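Local coordinates for protein Niban 2 (Homo sapiens, PDB 7CTP), which may play a part in suppressing apoptosis, may promote the invasion of melanoma cells, and carries a PH domain beside a large body of helices, at residues G21-E26 with R213-S218; P206-A211 with A284-V289; S314-H317 with I322-F325; V332-H337 with L541-K546. All blocks are in the same frame, centred on the assembly; numbering follows the deposited sequence.

All four contacts lie in the helical part of this chain. Contacts 1 and 2 share helix 204-218 and touch each other, with Thr25 and Arg285 probably hydrogen-bonded, Thr25 OG1 to Arg285 NH2 at 3.0 Å. Contacts 2, 3 and 4 all use the long helix 260-337. Contact 2 is buried and purely aromatic. Contact 4 is also buried but mainly aliphatic, with a threonine hydroxyl against a valine methyl. Contact 1 is partly buried and mixes a tyrosine ring with a carboxylate. Contact 3 is a salt bridge within one helix, about 18 Å from contact 4, centre to centre. Apolar groups dominate the buried packing, and the charge pair of contact 3 lies at the surface.

Contact 1: residues G21-E26 with R213-S218; sequences GKILTE and RMYRQS
Glu26 crosses the side chain of Tyr215 at about a right angle. Glu26 CB sits at the ring edge, in the ring plane, 3.8 Å from Tyr215 CE2. CG stands anti to the backbone N (chi1 -166°), which carries the chain along the same ring atom, and Glu26 CG is 3.9 Å from Tyr215 CE2. The carboxylate carbon comes closer, with Glu26 CD 3.6 Å from CE2 of Tyr215, and its plane is turned 58° from the ring. At the tip, Glu26 OE1 lies 3.6 Å from Ser218 OG, too far for a hydrogen bond. Glu26 OE2 is 3.7 Å from Tyr215 CE2 and forms a salt bridge with Lys219 NZ.

The contact joins helices 10-48 and 204-218. The axes of the two segments come within 11.6 Å, with their N-to-C directions 118° apart. Helix 232-252 closes one flank of this helix packing. It supplies Glu243, whose OE1 is hydrogen-bonded to Tyr215 OH. The CG2 methyl of Ile23 packs near the same hydroxyl, 3.6 Å from Tyr215 OH. Ser218 turns its hydroxyl back to its own helix: OG donates to Tyr215 O at 2.7 Å, on a lone pair in the carbonyl plane.

Contact 2: residues P206-A211 with A284-V289; sequences PAFTDA and ARFEEV
The rings of Phe208 and Phe286 meet in an offset edge-to-face pair. Phe208 gives its edge, and Phe286 receives it toward its face. The ring centroids are 5.5 Å apart and the planes stand at 75°. The touching is displaced from the ring centres. Phe208 CD1 is 3.8 Å from Phe286 CE1, and the same Phe208 CD1 is 4.0 Å from Phe286 CZ. One atom further round the first ring, Phe208 CE1 lies 4.1 Å from Phe286 CE1. Two rings of helix 10-48 join them: Tyr31 makes an edge-to-face pair with Phe286, and Phe27 meets Phe208 with the planes at about 65°.

Both side chains leave their helices in the same way, with CG anti to the backbone N. This holds for Phe208 (chi1 -178°) and for Phe286, and it carries each ring away from its helix toward the other. The two CA atoms are 10.3 Å apart, so the backbones themselves stay well separated. The ring pair bridges helix 204-218 and the long helix 260-337. Helix 232-252 completes an aromatic cluster shared by four helices, with Glu232 touching both rings, Ile235 against Phe208, and Leu236 against Phe286.

The attraction between the two rings rests mainly on dispersion. The offset probably leaves little C-H to pi electrostatics. No hydrogen bond or charge pair crosses between the two segments, so apolar packing alone joins them.

Contact 3: residues S314-H317 with I322-F325; sequences SKEH and IRAF
Glu316 OE1 is held by both terminal nitrogens of Arg323. The bond from Arg323 NH1 to Glu316 OE1 is 3.1 Å long, and the one from NH2 to the same oxygen is weak. The shortest bond runs from Arg323 NH2 to Glu316 OE2, at 2.9 Å with an N-H...O angle of 149°. The guanidinium thus grips the carboxylate end-on with two nitrogens, one mainly to each oxygen. In these two main bonds each oxygen uses its syn lone pair. The two flat groups lie nearly coplanar, 9° apart, which keeps both oxygens close to the guanidinium plane.

The two residues belong to the same long helix, 260-337, and are seven positions apart. This is an i to i+7 salt bridge spanning about two turns. The CB of Glu316 points away from the arginine, and a bend at chi2 (43°) brings the carboxylate back. Arg323 starts out toward the glutamate and bends at chi3. The side chain of Arg323 also touches Val539 of helix 532-555. Glu316 is exposed, so water probably competes with this pairing.

Contact 4: residues V332-H337 with L541-K546; sequences VCVRNH and LQTVMK
Val334 presses one methyl against both Thr543 and Val544. Its CG2 does the close touching. Val334 CG2 is 3.6 Å from Val544 CG1, a plain methyl-to-methyl contact. The same Val334 CG2 comes to 3.5 Å from Thr543 OG1, which is packing and not a hydrogen bond. The hydroxyl has a partner in its own helix, where Thr543 OG1 is hydrogen-bonded to Val540 O. Thr543 OG1 lies between the backbone N and the carbonyl carbon (chi1 70°), a position from which it reaches back to that carbonyl.

The other methyl of Val334 is less closely fitted. Val334 CG1 is 3.9 Å from Thr543 O. Its approach to the neighbouring valine is longer, with Val334 CG1 4.1 Å from Val544 CG1. The side chains of Val334 and Val544 cross at about a right angle, and the backbones come near, with CA of Val334 6.6 Å from CA of Val544. Both valines are buried. Thr543 is partly exposed and marks the more open side of the patch.

Leu503 of helix 464-511 touches both Cys333 and Val544. The last turns of helix 260-337 thus pack against the middle of helix 532-555, and helix 464-511 adds Leu503. This is side-chain packing of the kind that joins helices in the helical part of this chain.

Contact 1: residues G21-E26 with R213-S218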
# COMPACT_ATOMS: atom_id res chain seq x y z
N GLY A 21 -22.24 -1.69 -11.67
CA GLY A 21 -21.87 -1.39 -13.04
C GLY A 21 -21.83 0.10 -13.32
O GLY A 21 -20.97 0.58 -14.07
N LYS A 22 -22.75 0.85 -12.72
CA LYS A 22 -22.75 2.30 -12.91
C LYS A 22 -21.53 2.94 -12.27
O LYS A 22 -20.93 3.86 -12.84
CB LYS A 22 -24.05 2.88 -12.35
CG LYS A 22 -25.26 2.38 -13.13
CD LYS A 22 -26.57 2.95 -12.63
CE LYS A 22 -27.73 2.31 -13.39
NZ LYS A 22 -29.06 2.72 -12.84
N ILE A 23 -21.13 2.46 -11.08
CA ILE A 23 -19.90 2.95 -10.45
C ILE A 23 -18.69 2.62 -11.30
O ILE A 23 -17.80 3.46 -11.50
CB ILE A 23 -19.75 2.37 -9.04
CG1 ILE A 23 -20.80 2.96 -8.10
CG2 ILE A 23 -18.34 2.63 -8.49
CD1 ILE A 23 -21.00 2.12 -6.85
N LEU A 24 -18.61 1.38 -11.80
CA LEU A 24 -17.44 1.01 -12.59
C LEU A 24 -17.35 1.83 -13.87
O LEU A 24 -16.25 2.23 -14.27
CB LEU A 24 -17.47 -0.48 -12.90
CG LEU A 24 -17.30 -1.34 -11.65
CD1 LEU A 24 -17.70 -2.78 -11.98
CD2 LEU A 24 -15.87 -1.28 -11.12
N THR A 25 -18.49 2.08 -14.52
CA THR A 25 -18.50 2.91 -15.73
C THR A 25 -17.93 4.29 -15.45
O THR A 25 -17.08 4.79 -16.19
CB THR A 25 -19.92 3.01 -16.30
OG1 THR A 25 -20.33 1.73 -16.79
CG2 THR A 25 -19.98 4.05 -17.43
N GLU A 26 -18.40 4.93 -14.37
CA GLU A 26 -17.91 6.26 -14.04
C GLU A 26 -16.42 6.23 -13.70
O GLU A 26 -15.65 7.08 -14.17
CB GLU A 26 -18.71 6.88 -12.90
CG GLU A 26 -18.46 8.38 -12.76
CD GLU A 26 -19.14 9.01 -11.55
OE1 GLU A 26 -18.72 10.13 -11.16
OE2 GLU A 26 -20.08 8.39 -11.00
N ARG A 213 -8.39 8.60 -7.03
CA ARG A 213 -8.48 9.84 -6.27
C ARG A 213 -9.45 10.81 -6.93
O ARG A 213 -10.26 11.45 -6.24
CB ARG A 213 -7.10 10.48 -6.12
CG ARG A 213 -7.12 11.79 -5.33
CD ARG A 213 -5.72 12.37 -5.16
NE ARG A 213 -4.98 12.41 -6.42
CZ ARG A 213 -5.17 13.30 -7.39
NH1 ARG A 213 -6.08 14.25 -7.26
NH2 ARG A 213 -4.43 13.24 -8.50
N MET A 214 -9.40 10.92 -8.27
CA MET A 214 -10.29 11.85 -8.96
C MET A 214 -11.75 11.43 -8.86
O MET A 214 -12.64 12.28 -8.75
CB MET A 214 -9.91 12.01 -10.44
CG MET A 214 -8.47 12.35 -10.73
SD MET A 214 -8.00 14.01 -10.23
CE MET A 214 -9.57 14.85 -10.16
N TYR A 215 -12.01 10.12 -8.95
CA TYR A 215 -13.36 9.63 -8.74
C TYR A 215 -13.86 9.98 -7.34
O TYR A 215 -14.97 10.50 -7.17
CB TYR A 215 -13.45 8.12 -8.97
CG TYR A 215 -14.84 7.57 -8.69
CD1 TYR A 215 -15.22 7.21 -7.40
CD2 TYR A 215 -15.77 7.44 -9.71
CE1 TYR A 215 -16.48 6.74 -7.14
CE2 TYR A 215 -17.05 6.95 -9.44
CZ TYR A 215 -17.40 6.62 -8.16
OH TYR A 215 -18.67 6.14 -7.88
N ARG A 216 -13.04 9.70 -6.32
CA ARG A 216 -13.44 10.00 -4.95
C ARG A 216 -13.66 11.50 -4.75
O ARG A 216 -14.62 11.92 -4.10
CB ARG A 216 -12.42 9.43 -3.96
CG ARG A 216 -12.51 7.90 -3.88
CD ARG A 216 -11.67 7.25 -2.77
NE ARG A 216 -12.36 7.21 -1.47
CZ ARG A 216 -12.00 7.97 -0.44
NH1 ARG A 216 -12.64 7.89 0.71
NH2 ARG A 216 -10.97 8.80 -0.58
N GLN A 217 -12.79 12.33 -5.35
CA GLN A 217 -12.98 13.78 -5.29
C GLN A 217 -14.31 14.20 -5.91
O GLN A 217 -14.94 15.15 -5.44
CB GLN A 217 -11.82 14.49 -5.98
CG GLN A 217 -10.58 14.60 -5.12
CD GLN A 217 -9.40 15.21 -5.85
OE1 GLN A 217 -8.25 15.01 -5.45
NE2 GLN A 217 -9.67 15.94 -6.93
N SER A 218 -14.75 13.51 -6.96
CA SER A 218 -16.02 13.84 -7.60
C SER A 218 -17.20 13.49 -6.71
O SER A 218 -18.31 14.00 -6.94
CB SER A 218 -16.12 13.14 -8.95
OG SER A 218 -16.64 11.83 -8.80

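Contact 2: residues P206-A211 with A284-V289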
# COMPACT_ATOMS: atom_id res chain seq x y z
N PRO A 206 0.30 4.84 -11.66
CA PRO A 206 -0.16 6.22 -11.48
C PRO A 206 -1.51 6.52 -12.11
O PRO A 206 -2.31 7.27 -11.54
CB PRO A 206 0.96 7.05 -12.13
CG PRO A 206 2.16 6.19 -12.03
CD PRO A 206 1.67 4.78 -12.21
N ALA A 207 -1.79 5.96 -13.30
CA ALA A 207 -3.10 6.19 -13.91
C ALA A 207 -4.20 5.65 -13.02
O ALA A 207 -5.23 6.31 -12.82
CB ALA A 207 -3.16 5.56 -15.30
N PHE A 208 -4.00 4.46 -12.46
CA PHE A 208 -5.03 3.87 -11.63
C PHE A 208 -5.22 4.66 -10.34
O PHE A 208 -6.36 5.00 -9.97
CB PHE A 208 -4.69 2.41 -11.32
CG PHE A 208 -5.74 1.73 -10.50
CD1 PHE A 208 -6.88 1.20 -11.10
CD2 PHE A 208 -5.61 1.66 -9.13
CE1 PHE A 208 -7.86 0.58 -10.33
CE2 PHE A 208 -6.59 1.05 -8.36
CZ PHE A 208 -7.71 0.51 -8.96
N THR A 209 -4.14 4.95 -9.63
CA THR A 209 -4.32 5.58 -8.32
C THR A 209 -4.80 7.02 -8.46
O THR A 209 -5.59 7.50 -7.63
CB THR A 209 -3.04 5.49 -7.50
OG1 THR A 209 -1.98 6.13 -8.22
CG2 THR A 209 -2.67 4.04 -7.29
N ASP A 210 -4.35 7.73 -9.50
CA ASP A 210 -4.90 9.06 -9.76
C ASP A 210 -6.37 9.00 -10.15
O ASP A 210 -7.16 9.85 -9.74
CB ASP A 210 -4.09 9.78 -10.85
CG ASP A 210 -2.74 10.27 -10.36
OD1 ASP A 210 -2.61 10.59 -9.15
OD2 ASP A 210 -1.80 10.33 -11.18
N ALA A 211 -6.76 7.99 -10.94
CA ALA A 211 -8.17 7.88 -11.30
C ALA A 211 -9.03 7.61 -10.06
O ALA A 211 -10.15 8.11 -9.96
CB ALA A 211 -8.38 6.79 -12.34
N ALA A 284 -13.74 -8.18 -14.28
CA ALA A 284 -14.10 -8.28 -15.70
C ALA A 284 -14.08 -6.90 -16.36
O ALA A 284 -13.51 -6.73 -17.44
CB ALA A 284 -15.48 -8.93 -15.84
N ARG A 285 -14.70 -5.90 -15.72
CA ARG A 285 -14.80 -4.58 -16.33
C ARG A 285 -13.43 -3.92 -16.45
O ARG A 285 -13.10 -3.34 -17.50
CB ARG A 285 -15.76 -3.69 -15.54
CG ARG A 285 -17.23 -4.12 -15.59
CD ARG A 285 -17.91 -3.84 -16.93
NE ARG A 285 -17.74 -2.46 -17.40
CZ ARG A 285 -18.47 -1.41 -17.04
NH1 ARG A 285 -19.48 -1.54 -16.16
NH2 ARG A 285 -18.20 -0.22 -17.56
N PHE A 286 -12.61 -4.01 -15.40
CA PHE A 286 -11.31 -3.34 -15.43
C PHE A 286 -10.38 -4.00 -16.44
O PHE A 286 -9.70 -3.30 -17.22
CB PHE A 286 -10.67 -3.34 -14.05
CG PHE A 286 -9.33 -2.67 -14.02
CD1 PHE A 286 -9.23 -1.31 -14.24
CD2 PHE A 286 -8.18 -3.42 -13.85
CE1 PHE A 286 -7.99 -0.68 -14.26
CE2 PHE A 286 -6.94 -2.80 -13.87
CZ PHE A 286 -6.85 -1.43 -14.08
N GLU A 287 -10.31 -5.33 -16.44
CA GLU A 287 -9.38 -6.00 -17.35
C GLU A 287 -9.76 -5.75 -18.80
O GLU A 287 -8.88 -5.69 -19.68
CB GLU A 287 -9.31 -7.49 -17.02
CG GLU A 287 -8.42 -7.77 -15.79
CD GLU A 287 -8.45 -9.21 -15.28
OE1 GLU A 287 -7.79 -9.47 -14.25
OE2 GLU A 287 -9.13 -10.07 -15.89
N GLU A 288 -11.05 -5.57 -19.08
CA GLU A 288 -11.49 -5.21 -20.42
C GLU A 288 -10.90 -3.87 -20.84
O GLU A 288 -10.35 -3.73 -21.94
CB GLU A 288 -13.02 -5.18 -20.49
CG GLU A 288 -13.57 -4.80 -21.86
CD GLU A 288 -15.08 -4.72 -21.87
OE1 GLU A 288 -15.68 -4.63 -20.77
OE2 GLU A 288 -15.68 -4.74 -22.97
N VAL A 289 -10.98 -2.87 -19.96
CA VAL A 289 -10.51 -1.53 -20.31
C VAL A 289 -8.98 -1.50 -20.36
O VAL A 289 -8.39 -0.84 -21.23
CB VAL A 289 -11.08 -0.49 -19.32
CG1 VAL A 289 -10.39 0.88 -19.51
CG2 VAL A 289 -12.58 -0.35 -19.53

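Contact 3: residues S314-H317 with I322-F325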
# COMPACT_ATOMS: atom_id res chain seq x y z
N SER A 314 1.34 23.73 -24.95
CA SER A 314 -0.10 23.83 -24.74
C SER A 314 -0.43 23.67 -23.26
O SER A 314 -1.27 24.39 -22.72
CB SER A 314 -0.82 22.78 -25.59
OG SER A 314 -2.09 22.45 -25.04
N LYS A 315 0.25 22.73 -22.59
CA LYS A 315 0.05 22.54 -21.15
C LYS A 315 0.40 23.81 -20.38
O LYS A 315 -0.34 24.24 -19.49
CB LYS A 315 0.89 21.34 -20.67
CG LYS A 315 0.41 20.70 -19.36
CD LYS A 315 1.13 19.36 -19.05
CE LYS A 315 0.62 18.19 -19.92
NZ LYS A 315 -0.19 17.16 -19.16
N GLU A 316 1.52 24.46 -20.75
CA GLU A 316 1.95 25.67 -20.05
C GLU A 316 1.00 26.83 -20.31
O GLU A 316 0.77 27.66 -19.42
CB GLU A 316 3.38 26.02 -20.46
CG GLU A 316 3.97 27.31 -19.86
CD GLU A 316 3.67 27.49 -18.37
OE1 GLU A 316 3.26 28.61 -17.99
OE2 GLU A 316 3.87 26.54 -17.58
N HIS A 317 0.42 26.91 -21.52
CA HIS A 317 -0.55 27.97 -21.79
C HIS A 317 -1.80 27.79 -20.95
O HIS A 317 -2.32 28.75 -20.37
CB HIS A 317 -0.90 28.00 -23.28
CG HIS A 317 -1.86 29.08 -23.66
ND1 HIS A 317 -3.16 28.82 -24.06
CD2 HIS A 317 -1.72 30.43 -23.70
CE1 HIS A 317 -3.77 29.96 -24.33
NE2 HIS A 317 -2.92 30.95 -24.12
N ILE A 322 -5.01 29.17 -15.79
CA ILE A 322 -5.50 28.68 -14.50
C ILE A 322 -4.83 29.45 -13.36
O ILE A 322 -5.50 29.85 -12.39
CB ILE A 322 -5.27 27.17 -14.40
CG1 ILE A 322 -6.13 26.43 -15.42
CG2 ILE A 322 -5.54 26.67 -12.98
CD1 ILE A 322 -5.81 24.94 -15.52
N ARG A 323 -3.52 29.65 -13.46
CA ARG A 323 -2.78 30.43 -12.46
C ARG A 323 -3.39 31.81 -12.27
O ARG A 323 -3.67 32.23 -11.14
CB ARG A 323 -1.32 30.57 -12.89
CG ARG A 323 -0.40 29.49 -12.42
CD ARG A 323 1.05 29.83 -12.74
NE ARG A 323 1.75 28.71 -13.36
CZ ARG A 323 2.08 28.64 -14.65
NH1 ARG A 323 1.79 29.65 -15.46
NH2 ARG A 323 2.71 27.58 -15.11
N ALA A 324 -3.62 32.52 -13.38
CA ALA A 324 -4.24 33.84 -13.31
C ALA A 324 -5.53 33.81 -12.50
O ALA A 324 -5.84 34.76 -11.78
CB ALA A 324 -4.51 34.37 -14.72
N PHE A 325 -6.26 32.70 -12.58
CA PHE A 325 -7.57 32.58 -11.95
C PHE A 325 -7.47 32.23 -10.47
O PHE A 325 -8.16 32.82 -9.63
CB PHE A 325 -8.39 31.54 -12.72
CG PHE A 325 -9.62 31.06 -12.01
CD1 PHE A 325 -10.69 31.91 -11.80
CD2 PHE A 325 -9.73 29.74 -11.60
CE1 PHE A 325 -11.84 31.45 -11.16
CE2 PHE A 325 -10.86 29.28 -10.97
CZ PHE A 325 -11.92 30.14 -10.74

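Contact 4: residues V332-H337 with L541-K546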
# COMPACT_ATOMS: atom_id res chain seq x y z
N VAL A 332 -2.81 32.51 -0.60
CA VAL A 332 -3.30 32.94 0.71
C VAL A 332 -3.63 31.72 1.56
O VAL A 332 -3.33 31.69 2.76
CB VAL A 332 -4.52 33.87 0.56
CG1 VAL A 332 -5.20 34.06 1.93
CG2 VAL A 332 -4.11 35.21 -0.02
N CYS A 333 -4.23 30.69 0.95
CA CYS A 333 -4.65 29.53 1.73
C CYS A 333 -3.43 28.76 2.22
O CYS A 333 -3.40 28.29 3.36
CB CYS A 333 -5.60 28.67 0.89
SG CYS A 333 -6.32 27.23 1.76
N VAL A 334 -2.39 28.67 1.39
CA VAL A 334 -1.15 28.02 1.83
C VAL A 334 -0.51 28.82 2.97
O VAL A 334 -0.08 28.25 3.98
CB VAL A 334 -0.17 27.86 0.66
CG1 VAL A 334 1.19 27.45 1.18
CG2 VAL A 334 -0.70 26.83 -0.33
N ARG A 335 -0.42 30.14 2.80
CA ARG A 335 0.27 30.95 3.80
C ARG A 335 -0.44 30.87 5.15
O ARG A 335 0.21 30.75 6.19
CB ARG A 335 0.37 32.41 3.34
CG ARG A 335 1.81 32.93 3.29
CD ARG A 335 1.97 34.03 2.24
NE ARG A 335 0.81 34.90 2.22
CZ ARG A 335 0.31 35.46 1.12
NH1 ARG A 335 -0.76 36.24 1.22
NH2 ARG A 335 0.88 35.26 -0.06
N ASN A 336 -1.77 30.91 5.13
CA ASN A 336 -2.53 31.00 6.37
C ASN A 336 -2.83 29.65 6.99
O ASN A 336 -2.93 29.56 8.22
CB ASN A 336 -3.84 31.74 6.12
CG ASN A 336 -3.63 33.18 5.74
OD1 ASN A 336 -2.49 33.63 5.64
ND2 ASN A 336 -4.72 33.91 5.49
N HIS A 337 -2.96 28.59 6.19
CA HIS A 337 -3.55 27.36 6.67
C HIS A 337 -2.72 26.11 6.43
O HIS A 337 -3.09 25.04 6.93
CB HIS A 337 -4.94 27.16 6.03
CG HIS A 337 -5.88 28.30 6.29
ND1 HIS A 337 -6.36 28.60 7.55
CD2 HIS A 337 -6.39 29.24 5.46
CE1 HIS A 337 -7.14 29.67 7.48
NE2 HIS A 337 -7.18 30.08 6.22
N LEU A 541 -0.28 22.27 -6.65
CA LEU A 541 0.91 21.62 -6.10
C LEU A 541 2.08 22.58 -6.03
O LEU A 541 2.85 22.56 -5.07
CB LEU A 541 1.28 20.39 -6.94
CG LEU A 541 2.52 19.57 -6.54
CD1 LEU A 541 2.29 18.10 -6.81
CD2 LEU A 541 3.78 20.04 -7.27
N GLN A 542 2.23 23.44 -7.05
CA GLN A 542 3.39 24.32 -7.09
C GLN A 542 3.33 25.38 -6.00
O GLN A 542 4.37 25.91 -5.60
CB GLN A 542 3.52 24.96 -8.47
CG GLN A 542 4.10 24.02 -9.52
CD GLN A 542 5.45 23.44 -9.12
OE1 GLN A 542 6.32 24.15 -8.61
NE2 GLN A 542 5.62 22.14 -9.35
N THR A 543 2.14 25.68 -5.48
CA THR A 543 2.03 26.69 -4.43
C THR A 543 2.54 26.19 -3.08
O THR A 543 2.94 27.00 -2.23
CB THR A 543 0.58 27.16 -4.28
OG1 THR A 543 -0.21 26.10 -3.71
CG2 THR A 543 0.01 27.55 -5.61
N VAL A 544 2.54 24.88 -2.84
CA VAL A 544 3.13 24.36 -1.61
C VAL A 544 4.56 23.88 -1.79
O VAL A 544 5.24 23.60 -0.78
CB VAL A 544 2.31 23.21 -1.00
CG1 VAL A 544 1.01 23.71 -0.47
CG2 VAL A 544 2.11 22.09 -2.02
N MET A 545 5.05 23.79 -3.02
CA MET A 545 6.33 23.13 -3.28
C MET A 545 7.48 23.83 -2.57
O MET A 545 8.36 23.17 -2.01
CB MET A 545 6.57 23.06 -4.78
CG MET A 545 7.36 21.83 -5.20
SD MET A 545 6.68 20.31 -4.53
CE MET A 545 8.15 19.30 -4.50
N LYS A 546 7.50 25.17 -2.59
CA LYS A 546 8.58 25.90 -1.94
C LYS A 546 8.61 25.61 -0.45
O LYS A 546 9.65 25.22 0.10
CB LYS A 546 8.44 27.41 -2.19
CG LYS A 546 9.48 28.26 -1.46
CD LYS A 546 9.42 29.71 -1.92
CE LYS A 546 10.08 30.65 -0.92
NZ LYS A 546 9.10 31.50 -0.18